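Local coordinates for protein VIN1 (Oscarella pearsei, PDB 6BFI) that binds actin filaments and may play a role in cell-cell adhesion, as a sponge homolog of vinculin, at residues S129-M134 / V248-T253; T52-V57 / D121-A126; K546-N551 / P555-K560; S562-S567 / V606-S611. All blocks are in the same frame, centred on the assembly; numbering follows the deposited sequence.

Interaction 1. Residues S129-M134 / V248-T253; sequences SEVRKM and VLQLTT
Where helix 224-249 ends and the chain turns into a loop, L249 and Q250 pack against V131 and M134 on the flank of helix 102-145. The backbones come near each other here, with the CA atoms of V131 and L249 6.6 Å apart. V131 meets the helix end through both methyls: CG1 lies 3.6 Å from the carbonyl O of L249, and CG2 reaches the same oxygen at 3.7 Å. A chi1 of 173° sets CG2 beside the backbone N of V131 and turns both methyls to the helix end, where CG1 also touches the aliphatic CG of Q250 at 3.8 Å. This is largely van der Waals packing, in a protein of the vinculin family built of helices without strands, and it sets the last turn of one helix against the C-terminal half of a long one. M134 and L249 meet at roughly a right angle: CB of M134 rests on L249 CD1 at 3.9 Å, and SD of M134 on L249 CD2 at 3.7 Å. Helix 154-178 touches this pair as well, R178 reaching both M134 and L249, while V174 contacts M134. Beyond L249, the L251 N to V248 O hydrogen bond of 3.2 Å ties the departing chain back to the final helical turn.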
loop_
_atom_site.group_PDB
_atom_site.type_symbol
_atom_site.label_atom_id
_atom_site.label_comp_id
_atom_site.label_asym_id
_atom_site.label_seq_id
_atom_site.Cartn_x
_atom_site.Cartn_y
_atom_site.Cartn_z
ATOM N N SER A 129 19.783 2.483 23.971
ATOM C CA SER A 129 19.316 2.672 25.342
ATOM C C SER A 129 17.834 3.031 25.365
ATOM O O SER A 129 17.041 2.419 26.097
ATOM C CB SER A 129 20.153 3.753 26.030
ATOM O OG SER A 129 19.754 3.939 27.377
ATOM N N GLU A 130 17.440 4.014 24.549
ATOM C CA GLU A 130 16.037 4.425 24.506
ATOM C C GLU A 130 15.135 3.262 24.107
ATOM O O GLU A 130 14.112 3.003 24.756
ATOM C CB GLU A 130 15.861 5.597 23.540
ATOM C CG GLU A 130 16.787 6.777 23.797
ATOM C CD GLU A 130 16.479 7.507 25.093
ATOM O OE1 GLU A 130 15.358 7.352 25.625
ATOM O OE2 GLU A 130 17.363 8.242 25.580
ATOM N N VAL A 131 15.505 2.543 23.045
ATOM C CA VAL A 131 14.669 1.439 22.578
ATOM C C VAL A 131 14.571 0.352 23.642
ATOM O O VAL A 131 13.510 -0.256 23.831
ATOM C CB VAL A 131 15.201 0.888 21.242
ATOM C CG1 VAL A 131 14.439 -0.364 20.838
ATOM C CG2 VAL A 131 15.087 1.946 20.157
ATOM N N ARG A 132 15.665 0.099 24.366
ATOM C CA ARG A 132 15.610 -0.873 25.456
ATOM C C ARG A 132 14.624 -0.440 26.534
ATOM O O ARG A 132 13.870 -1.266 27.065
ATOM C CB ARG A 132 17.000 -1.084 26.057
ATOM C CG ARG A 132 17.912 -1.982 25.236
ATOM C CD ARG A 132 19.082 -2.484 26.071
ATOM N NE ARG A 132 19.814 -1.390 26.704
ATOM C CZ ARG A 132 20.914 -0.837 26.203
ATOM N NH1 ARG A 132 21.419 -1.275 25.058
ATOM N NH2 ARG A 132 21.511 0.156 26.848
ATOM N N LYS A 133 14.607 0.855 26.868
ATOM C CA LYS A 133 13.640 1.350 27.845
ATOM C C LYS A 133 12.206 1.143 27.361
ATOM O O LYS A 133 11.364 0.579 28.079
ATOM C CB LYS A 133 13.903 2.828 28.134
ATOM C CG LYS A 133 12.892 3.465 29.067
ATOM C CD LYS A 133 12.807 4.965 28.838
ATOM C CE LYS A 133 12.294 5.278 27.437
ATOM N NZ LYS A 133 10.933 4.718 27.201
ATOM N N MET A 134 11.911 1.595 26.136
ATOM C CA MET A 134 10.557 1.467 25.598
ATOM C C MET A 134 10.107 0.010 25.581
ATOM O O MET A 134 9.021 -0.327 26.076
ATOM C CB MET A 134 10.496 2.063 24.190
ATOM C CG MET A 134 11.115 3.444 24.073
ATOM S SD MET A 134 10.710 4.271 22.522
ATOM C CE MET A 134 11.353 5.912 22.842
ATOM N N VAL A 248 8.635 -3.306 15.684
ATOM C CA VAL A 248 8.885 -2.101 14.901
ATOM C C VAL A 248 9.771 -1.131 15.669
ATOM O O VAL A 248 10.591 -0.421 15.072
ATOM C CB VAL A 248 7.550 -1.453 14.491
ATOM C CG1 VAL A 248 7.791 -0.195 13.671
ATOM C CG2 VAL A 248 6.700 -2.445 13.711
ATOM N N LEU A 249 9.628 -1.086 16.998
ATOM C CA LEU A 249 10.486 -0.239 17.819
ATOM C C LEU A 249 11.959 -0.579 17.638
ATOM O O LEU A 249 12.815 0.307 17.726
ATOM C CB LEU A 249 10.097 -0.369 19.295
ATOM C CG LEU A 249 9.059 0.608 19.849
ATOM C CD1 LEU A 249 8.642 0.216 21.262
ATOM C CD2 LEU A 249 9.610 2.019 19.833
ATOM N N GLN A 250 12.271 -1.847 17.378
ATOM C CA GLN A 250 13.646 -2.317 17.302
ATOM C C GLN A 250 14.195 -2.355 15.881
ATOM O O GLN A 250 15.347 -2.759 15.689
ATOM C CB GLN A 250 13.756 -3.707 17.938
ATOM C CG GLN A 250 13.453 -3.723 19.431
ATOM C CD GLN A 250 13.463 -5.122 20.018
ATOM O OE1 GLN A 250 13.110 -6.090 19.345
ATOM N NE2 GLN A 250 13.873 -5.234 21.278
ATOM N N LEU A 251 13.411 -1.950 14.886
ATOM C CA LEU A 251 13.905 -1.896 13.518
ATOM C C LEU A 251 14.796 -0.676 13.335
ATOM O O LEU A 251 14.404 0.447 13.668
ATOM C CB LEU A 251 12.745 -1.859 12.525
ATOM C CG LEU A 251 12.016 -3.185 12.303
ATOM C CD1 LEU A 251 10.977 -3.045 11.200
ATOM C CD2 LEU A 251 13.007 -4.290 11.974
ATOM N N THR A 252 16.000 -0.901 12.813
ATOM C CA THR A 252 16.945 0.168 12.510
ATOM C C THR A 252 17.316 0.168 11.031
ATOM O O THR A 252 18.416 0.576 10.658
ATOM C CB THR A 252 18.200 0.049 13.374
ATOM O OG1 THR A 252 18.865 -1.191 13.093
ATOM C CG2 THR A 252 17.841 0.103 14.852
ATOM N N THR A 253 16.401 -0.288 10.178
ATOM C CA THR A 253 16.675 -0.473 8.762
ATOM C C THR A 253 15.590 0.182 7.919
ATOM O O THR A 253 14.441 0.322 8.350
ATOM C CB THR A 253 16.763 -1.963 8.398
ATOM O OG1 THR A 253 15.573 -2.634 8.834
ATOM C CG2 THR A 253 17.977 -2.605 9.052
#

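Interaction 2. Residues T52-V57 / D121-A126; sequences TNLVQV and DLLMCA
With chi1 at -165°, L54 holds CG anti to its backbone N, and the branch ends with CD1 against CD2 of L123 at 3.9 Å. On the other helix L123 has the alternative setting, chi1 -62°, which places CG beside its own backbone N and lets a side chain whose first bond does not point at the other helix still reach L54. The two leucines cross at about a right angle and touch through one methyl of each. A second pair forms alongside: CG2 of V55 meets CD1 of L122 at 3.8 Å, again with the side chains nearly perpendicular. The same CD1 of L122 comes within 4.4 Å of L54 CG, so L122 reaches both L54 and V55. All the contacts between 52-57 and 121-126 are apolar, with no hydrogen bond linking the segments. The short helical axes approach to 10.8 Å, a separation that leaves the contact to the branched ends of the side chains. Other helices fill in around them: V13 of helix 8-32 touches both L54 and L123, while L74, S77 and V81 of helix 68-97 touch L122. The segments run in nearly the same direction, 17° apart, as helices 41-59 and 102-145 pack together in a helical bundle, the architecture of the vinculin family.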
loop_
_atom_site.group_PDB
_atom_site.type_symbol
_atom_site.label_atom_id
_atom_site.label_comp_id
_atom_site.label_asym_id
_atom_site.label_seq_id
_atom_site.Cartn_x
_atom_site.Cartn_y
_atom_site.Cartn_z
ATOM N N THR A 52 33.963 16.750 18.296
ATOM C CA THR A 52 34.252 17.092 19.686
ATOM C C THR A 52 32.980 17.446 20.448
ATOM O O THR A 52 32.810 17.048 21.606
ATOM C CB THR A 52 35.251 18.250 19.744
ATOM O OG1 THR A 52 36.457 17.871 19.069
ATOM C CG2 THR A 52 35.578 18.613 21.186
ATOM N N ASN A 53 32.068 18.182 19.812
ATOM C CA ASN A 53 30.855 18.599 20.506
ATOM C C ASN A 53 29.878 17.439 20.661
ATOM O O ASN A 53 29.179 17.343 21.677
ATOM C CB ASN A 53 30.207 19.770 19.772
ATOM C CG ASN A 53 31.046 21.029 19.849
ATOM O OD1 ASN A 53 31.655 21.325 20.877
ATOM N ND2 ASN A 53 31.092 21.773 18.753
ATOM N N LEU A 54 29.811 16.544 19.670
ATOM C CA LEU A 54 28.999 15.343 19.841
ATOM C C LEU A 54 29.546 14.476 20.971
ATOM O O LEU A 54 28.780 13.925 21.774
ATOM C CB LEU A 54 28.936 14.562 18.528
ATOM C CG LEU A 54 27.856 13.479 18.441
ATOM C CD1 LEU A 54 26.478 14.064 18.723
ATOM C CD2 LEU A 54 27.883 12.802 17.079
ATOM N N VAL A 55 30.876 14.359 21.056
ATOM C CA VAL A 55 31.504 13.658 22.172
ATOM C C VAL A 55 31.211 14.371 23.486
ATOM O O VAL A 55 31.138 13.736 24.544
ATOM C CB VAL A 55 33.021 13.517 21.917
ATOM C CG1 VAL A 55 33.759 13.088 23.181
ATOM C CG2 VAL A 55 33.276 12.520 20.802
ATOM N N GLN A 56 31.013 15.690 23.443
ATOM C CA GLN A 56 30.699 16.432 24.659
ATOM C C GLN A 56 29.282 16.128 25.132
ATOM O O GLN A 56 29.070 15.763 26.296
ATOM C CB GLN A 56 30.874 17.932 24.415
ATOM C CG GLN A 56 31.306 18.734 25.632
ATOM C CD GLN A 56 32.770 18.530 25.984
ATOM O OE1 GLN A 56 33.524 17.915 25.228
ATOM N NE2 GLN A 56 33.182 19.051 27.135
ATOM N N VAL A 57 28.296 16.269 24.240
ATOM C CA VAL A 57 26.910 16.075 24.654
ATOM C C VAL A 57 26.642 14.607 24.960
ATOM O O VAL A 57 25.737 14.282 25.740
ATOM C CB VAL A 57 25.943 16.625 23.587
ATOM C CG1 VAL A 57 26.307 18.052 23.232
ATOM C CG2 VAL A 57 25.930 15.738 22.354
ATOM N N ASP A 121 27.717 5.286 15.472
ATOM C CA ASP A 121 27.712 4.432 16.657
ATOM C C ASP A 121 27.488 5.247 17.924
ATOM O O ASP A 121 26.770 4.810 18.836
ATOM C CB ASP A 121 29.020 3.647 16.746
ATOM C CG ASP A 121 29.230 2.729 15.559
ATOM O OD1 ASP A 121 28.227 2.306 14.948
ATOM O OD2 ASP A 121 30.399 2.427 15.241
ATOM N N LEU A 122 28.095 6.437 17.995
ATOM C CA LEU A 122 27.932 7.301 19.160
ATOM C C LEU A 122 26.462 7.607 19.417
ATOM O O LEU A 122 25.986 7.507 20.555
ATOM C CB LEU A 122 28.720 8.595 18.968
ATOM C CG LEU A 122 29.907 8.806 19.905
ATOM C CD1 LEU A 122 30.442 10.222 19.774
ATOM C CD2 LEU A 122 29.500 8.515 21.335
ATOM N N LEU A 123 25.725 7.984 18.372
ATOM C CA LEU A 123 24.293 8.194 18.548
ATOM C C LEU A 123 23.537 6.880 18.722
ATOM O O LEU A 123 22.459 6.869 19.332
ATOM C CB LEU A 123 23.734 8.982 17.363
ATOM C CG LEU A 123 24.308 10.392 17.188
ATOM C CD1 LEU A 123 23.974 10.958 15.815
ATOM C CD2 LEU A 123 23.796 11.315 18.285
ATOM N N MET A 124 24.099 5.770 18.234
ATOM C CA MET A 124 23.378 4.502 18.217
ATOM C C MET A 124 23.373 3.802 19.570
ATOM O O MET A 124 22.435 3.053 19.857
ATOM C CB MET A 124 23.967 3.568 17.159
ATOM C CG MET A 124 23.200 3.573 15.852
ATOM S SD MET A 124 21.429 3.329 16.090
ATOM C CE MET A 124 21.395 1.705 16.844
ATOM N N CYS A 125 24.395 3.995 20.407
ATOM C CA CYS A 125 24.305 3.414 21.745
ATOM C C CYS A 125 23.224 4.111 22.568
ATOM O O CYS A 125 22.496 3.462 23.332
ATOM C CB CYS A 125 25.664 3.459 22.451
ATOM S SG CYS A 125 26.490 5.060 22.505
ATOM N N ALA A 126 23.083 5.429 22.396
ATOM C CA ALA A 126 21.981 6.147 23.027
ATOM C C ALA A 126 20.635 5.673 22.487
ATOM O O ALA A 126 19.703 5.404 23.256
ATOM C CB ALA A 126 22.150 7.653 22.813
#

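Interaction 3. Residues K546-N551 / P555-K560; sequences KVEADN and PEFVAK
Van der Waals contact between A549 and V558 brings the end of helix 524-550 against the start of helix 555-569, and the two CA atoms lie 5.2 Å apart. The nearest approach is made by a methyl and a backbone oxygen: CG2 of V558 sits 3.5 Å from the carbonyl O of A549. The apolar part is the other methyl, CG1, which faces A549 CB at a looser 4.3 Å. V558 has chi1 at 174°, which turns CG1 anti to the backbone N and leaves CG2 beside that N, so the two branches address different parts of the same alanine.

The second kind of contact joins a carboxylate to an aromatic edge. OE1 of E548 lies near the plane of the F557 ring, 3.9 Å from CZ and 4.0 Å from CE2. The carboxylate and ring planes are 43° apart, and the side chains cross at about a right angle. A bend at chi2 of E548 (-60°) helps bring the carboxylate to the ring, whose C-H edge would probably present a weakly positive rim to the oxygen.

No salt bridge or hydrogen bond crosses between the segments. Within 546-551, NZ of K546 and OD1 of D550 form a salt bridge at 3.3 Å, a weak hydrogen bond one helical turn apart, and E548 has a long, weak ion pair with R751.

The two helices are successive, joined by a short connection. F557 also touches V612 of helix 589-615, and N551 packs on helix 750-760, where its ND2 is hydrogen-bonded to D749 in the preceding loop.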
loop_
_atom_site.group_PDB
_atom_site.type_symbol
_atom_site.label_atom_id
_atom_site.label_comp_id
_atom_site.label_asym_id
_atom_site.label_seq_id
_atom_site.Cartn_x
_atom_site.Cartn_y
_atom_site.Cartn_z
ATOM N N LYS A 546 -21.263 7.513 -4.000
ATOM C CA LYS A 546 -20.598 8.355 -3.010
ATOM C C LYS A 546 -19.085 8.182 -3.072
ATOM O O LYS A 546 -18.330 9.163 -3.054
ATOM C CB LYS A 546 -21.130 8.028 -1.613
ATOM C CG LYS A 546 -20.239 8.473 -0.461
ATOM C CD LYS A 546 -20.219 9.985 -0.304
ATOM C CE LYS A 546 -19.519 10.385 0.987
ATOM N NZ LYS A 546 -19.400 11.862 1.138
ATOM N N VAL A 547 -18.620 6.931 -3.152
ATOM C CA VAL A 547 -17.187 6.680 -3.274
ATOM C C VAL A 547 -16.639 7.304 -4.554
ATOM O O VAL A 547 -15.569 7.923 -4.550
ATOM C CB VAL A 547 -16.901 5.168 -3.212
ATOM C CG1 VAL A 547 -15.509 4.860 -3.754
ATOM C CG2 VAL A 547 -17.035 4.665 -1.783
ATOM N N GLU A 548 -17.367 7.163 -5.665
ATOM C CA GLU A 548 -16.883 7.712 -6.928
ATOM C C GLU A 548 -16.842 9.235 -6.896
ATOM O O GLU A 548 -15.930 9.848 -7.465
ATOM C CB GLU A 548 -17.752 7.227 -8.084
ATOM C CG GLU A 548 -16.986 6.421 -9.112
ATOM C CD GLU A 548 -15.850 7.196 -9.746
ATOM O OE1 GLU A 548 -16.125 8.053 -10.613
ATOM O OE2 GLU A 548 -14.683 6.950 -9.374
ATOM N N ALA A 549 -17.820 9.863 -6.243
ATOM C CA ALA A 549 -17.819 11.317 -6.139
ATOM C C ALA A 549 -16.677 11.806 -5.256
ATOM O O ALA A 549 -16.015 12.800 -5.581
ATOM C CB ALA A 549 -19.164 11.806 -5.602
ATOM N N ASP A 550 -16.427 11.117 -4.136
ATOM C CA ASP A 550 -15.332 11.511 -3.255
ATOM C C ASP A 550 -13.982 11.440 -3.955
ATOM O O ASP A 550 -13.105 12.271 -3.693
ATOM C CB ASP A 550 -15.316 10.624 -2.011
ATOM C CG ASP A 550 -16.476 10.900 -1.084
ATOM O OD1 ASP A 550 -17.407 11.633 -1.491
ATOM O OD2 ASP A 550 -16.460 10.380 0.051
ATOM N N ASN A 551 -13.800 10.469 -4.847
ATOM C CA ASN A 551 -12.517 10.242 -5.498
ATOM C C ASN A 551 -12.198 11.269 -6.580
ATOM O O ASN A 551 -11.082 11.258 -7.110
ATOM C CB ASN A 551 -12.488 8.831 -6.095
ATOM C CG ASN A 551 -11.114 8.431 -6.594
ATOM O OD1 ASN A 551 -10.186 8.241 -5.807
ATOM N ND2 ASN A 551 -10.978 8.300 -7.911
ATOM N N PRO A 555 -15.459 19.545 -9.645
ATOM C CA PRO A 555 -16.654 19.986 -8.902
ATOM C C PRO A 555 -17.954 19.812 -9.667
ATOM O O PRO A 555 -18.979 19.473 -9.061
ATOM C CB PRO A 555 -16.358 21.467 -8.617
ATOM C CG PRO A 555 -14.876 21.612 -8.785
ATOM C CD PRO A 555 -14.507 20.645 -9.863
ATOM N N GLU A 556 -17.948 20.042 -10.982
ATOM C CA GLU A 556 -19.179 19.917 -11.757
ATOM C C GLU A 556 -19.663 18.472 -11.796
ATOM O O GLU A 556 -20.861 18.206 -11.635
ATOM C CB GLU A 556 -18.965 20.452 -13.173
ATOM C CG GLU A 556 -18.325 21.833 -13.229
ATOM C CD GLU A 556 -19.203 22.919 -12.631
ATOM O OE1 GLU A 556 -20.439 22.742 -12.601
ATOM O OE2 GLU A 556 -18.653 23.951 -12.190
ATOM N N PHE A 557 -18.743 17.526 -12.002
ATOM C CA PHE A 557 -19.120 16.117 -12.009
ATOM C C PHE A 557 -19.609 15.668 -10.635
ATOM O O PHE A 557 -20.556 14.878 -10.536
ATOM C CB PHE A 557 -17.940 15.265 -12.477
ATOM C CG PHE A 557 -18.091 13.801 -12.181
ATOM C CD1 PHE A 557 -19.064 13.046 -12.812
ATOM C CD2 PHE A 557 -17.250 13.174 -11.275
ATOM C CE1 PHE A 557 -19.204 11.696 -12.537
ATOM C CE2 PHE A 557 -17.380 11.826 -10.999
ATOM C CZ PHE A 557 -18.358 11.085 -11.631
ATOM N N VAL A 558 -18.983 16.166 -9.567
ATOM C CA VAL A 558 -19.433 15.832 -8.218
ATOM C C VAL A 558 -20.825 16.399 -7.968
ATOM O O VAL A 558 -21.653 15.779 -7.289
ATOM C CB VAL A 558 -18.415 16.332 -7.173
ATOM C CG1 VAL A 558 -18.940 16.116 -5.759
ATOM C CG2 VAL A 558 -17.080 15.627 -7.352
ATOM N N ALA A 559 -21.108 17.580 -8.519
ATOM C CA ALA A 559 -22.429 18.178 -8.351
ATOM C C ALA A 559 -23.492 17.386 -9.102
ATOM O O ALA A 559 -24.563 17.090 -8.555
ATOM C CB ALA A 559 -22.407 19.635 -8.815
ATOM N N LYS A 560 -23.217 17.034 -10.362
ATOM C CA LYS A 560 -24.172 16.246 -11.138
ATOM C C LYS A 560 -24.426 14.893 -10.482
ATOM O O LYS A 560 -25.579 14.467 -10.326
ATOM C CB LYS A 560 -23.663 16.060 -12.568
ATOM C CG LYS A 560 -23.605 17.336 -13.393
ATOM C CD LYS A 560 -22.948 17.078 -14.744
ATOM C CE LYS A 560 -22.966 18.320 -15.625
ATOM N NZ LYS A 560 -22.248 18.103 -16.914
#

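Interaction 4. Residues S562-S567 / V606-S611; sequences SSASES and VAAVRS
Close antiparallel helix packing through small side chains joins helix 555-569 to helix 589-615, with A564 against A608 and V609. The short segments run at 165° to each other and their axes approach to 8.4 Å. At the centre, CB of A564 points at the other helix and meets V609 CG2 at 3.8 Å; it also lies 3.9 Å from V609 CA. A608 presents its own methyl to A564, CB to CB, at 4.3 Å. V609 has chi1 at -176°, so CG1 is anti to the backbone N while CG2 lies beside that N. CG2 thereby covers the backbone of the facing helix too, 3.7 Å from the carbonyl O of A564. V609 further packs on L561 and L568 of helix 555-569, extending the apolar contact beyond these segments. V606 touches both L568 and helix 496-519, A607 touches E504 of that helix, and R610 forms a salt bridge with E504. With the facing side chains being alanine and valine and no hydrogen bond or ion pair crossing, the contact rests on van der Waals packing and burial of methyl groups, and the short side chains permit the close helix approach.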
loop_
_atom_site.group_PDB
_atom_site.type_symbol
_atom_site.label_atom_id
_atom_site.label_comp_id
_atom_site.label_asym_id
_atom_site.label_seq_id
_atom_site.Cartn_x
_atom_site.Cartn_y
_atom_site.Cartn_z
ATOM N N SER A 562 -24.039 14.136 -7.394
ATOM C CA SER A 562 -24.785 14.356 -6.161
ATOM C C SER A 562 -26.266 14.558 -6.447
ATOM O O SER A 562 -27.119 14.076 -5.695
ATOM C CB SER A 562 -24.214 15.555 -5.404
ATOM O OG SER A 562 -22.878 15.311 -5.006
ATOM N N SER A 563 -26.592 15.264 -7.531
ATOM C CA SER A 563 -27.995 15.434 -7.893
ATOM C C SER A 563 -28.636 14.100 -8.254
ATOM O O SER A 563 -29.767 13.814 -7.839
ATOM C CB SER A 563 -28.127 16.428 -9.046
ATOM O OG SER A 563 -27.776 17.737 -8.631
ATOM N N ALA A 564 -27.926 13.260 -9.012
ATOM C CA ALA A 564 -28.481 11.963 -9.389
ATOM C C ALA A 564 -28.648 11.056 -8.173
ATOM O O ALA A 564 -29.689 10.408 -8.007
ATOM C CB ALA A 564 -27.597 11.297 -10.441
ATOM N N SER A 565 -27.633 10.999 -7.306
ATOM C CA SER A 565 -27.712 10.122 -6.142
ATOM C C SER A 565 -28.783 10.593 -5.165
ATOM O O SER A 565 -29.533 9.778 -4.616
ATOM C CB SER A 565 -26.352 10.039 -5.449
ATOM O OG SER A 565 -26.020 11.264 -4.823
ATOM N N GLU A 566 -28.875 11.906 -4.939
ATOM C CA GLU A 566 -29.907 12.429 -4.051
ATOM C C GLU A 566 -31.300 12.194 -4.624
ATOM O O GLU A 566 -32.217 11.789 -3.898
ATOM C CB GLU A 566 -29.668 13.916 -3.794
ATOM C CG GLU A 566 -28.482 14.200 -2.883
ATOM C CD GLU A 566 -27.941 15.609 -3.047
ATOM O OE1 GLU A 566 -28.235 16.244 -4.081
ATOM O OE2 GLU A 566 -27.219 16.079 -2.142
ATOM N N SER A 567 -31.471 12.433 -5.927
ATOM C CA SER A 567 -32.765 12.197 -6.560
ATOM C C SER A 567 -33.155 10.725 -6.487
ATOM O O SER A 567 -34.334 10.397 -6.318
ATOM C CB SER A 567 -32.733 12.672 -8.012
ATOM O OG SER A 567 -33.969 12.423 -8.659
ATOM N N VAL A 606 -31.626 5.072 -10.774
ATOM C CA VAL A 606 -30.413 4.295 -11.026
ATOM C C VAL A 606 -29.881 4.585 -12.423
ATOM O O VAL A 606 -28.672 4.779 -12.619
ATOM C CB VAL A 606 -30.683 2.792 -10.824
ATOM C CG1 VAL A 606 -29.497 1.968 -11.302
ATOM C CG2 VAL A 606 -30.978 2.504 -9.361
ATOM N N ALA A 607 -30.776 4.635 -13.414
ATOM C CA ALA A 607 -30.359 4.994 -14.764
ATOM C C ALA A 607 -29.715 6.373 -14.804
ATOM O O ALA A 607 -28.779 6.597 -15.579
ATOM C CB ALA A 607 -31.555 4.937 -15.716
ATOM N N ALA A 608 -30.192 7.305 -13.975
ATOM C CA ALA A 608 -29.605 8.643 -13.952
ATOM C C ALA A 608 -28.176 8.607 -13.424
ATOM O O ALA A 608 -27.268 9.203 -14.020
ATOM C CB ALA A 608 -30.469 9.581 -13.110
ATOM N N VAL A 609 -27.956 7.909 -12.306
ATOM C CA VAL A 609 -26.601 7.800 -11.763
ATOM C C VAL A 609 -25.675 7.135 -12.778
ATOM O O VAL A 609 -24.551 7.600 -13.031
ATOM C CB VAL A 609 -26.619 7.036 -10.427
ATOM C CG1 VAL A 609 -25.225 6.997 -9.817
ATOM C CG2 VAL A 609 -27.619 7.672 -9.470
ATOM N N ARG A 610 -26.142 6.036 -13.380
ATOM C CA ARG A 610 -25.375 5.366 -14.423
ATOM C C ARG A 610 -25.078 6.303 -15.585
ATOM O O ARG A 610 -24.022 6.190 -16.216
ATOM C CB ARG A 610 -26.132 4.130 -14.914
ATOM C CG ARG A 610 -25.333 3.211 -15.825
ATOM C CD ARG A 610 -25.602 3.473 -17.306
ATOM N NE ARG A 610 -27.005 3.276 -17.660
ATOM C CZ ARG A 610 -27.829 4.252 -18.030
ATOM N NH1 ARG A 610 -27.386 5.500 -18.107
ATOM N NH2 ARG A 610 -29.092 3.982 -18.331
ATOM N N SER A 611 -25.989 7.233 -15.880
ATOM C CA SER A 611 -25.760 8.164 -16.980
ATOM C C SER A 611 -24.694 9.191 -16.624
ATOM O O SER A 611 -23.887 9.573 -17.480
ATOM C CB SER A 611 -27.062 8.864 -17.365
ATOM O OG SER A 611 -26.802 9.942 -18.249
#

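In the fold
The four contacts form two pairs in different regions of the chain. Interactions 1 and 2 share helix 102-145: segments 121-126 and 129-134 lie almost end to end on it, and the contact centres are about 17 Å apart. The helix thus packs against 41-59 at one level and the end of 224-249 at the next. Interactions 3 and 4 share helix 555-569, with centres about 11 Å apart; its first turns meet the preceding helix, and 562-567 packs on helix 589-615. The pairs lie on opposite sides of the chain's centre; interactions 1 and 3 are about 44 Å apart between centres, interactions 2 and 4 about 64 Å, and no atoms touch between the pairs.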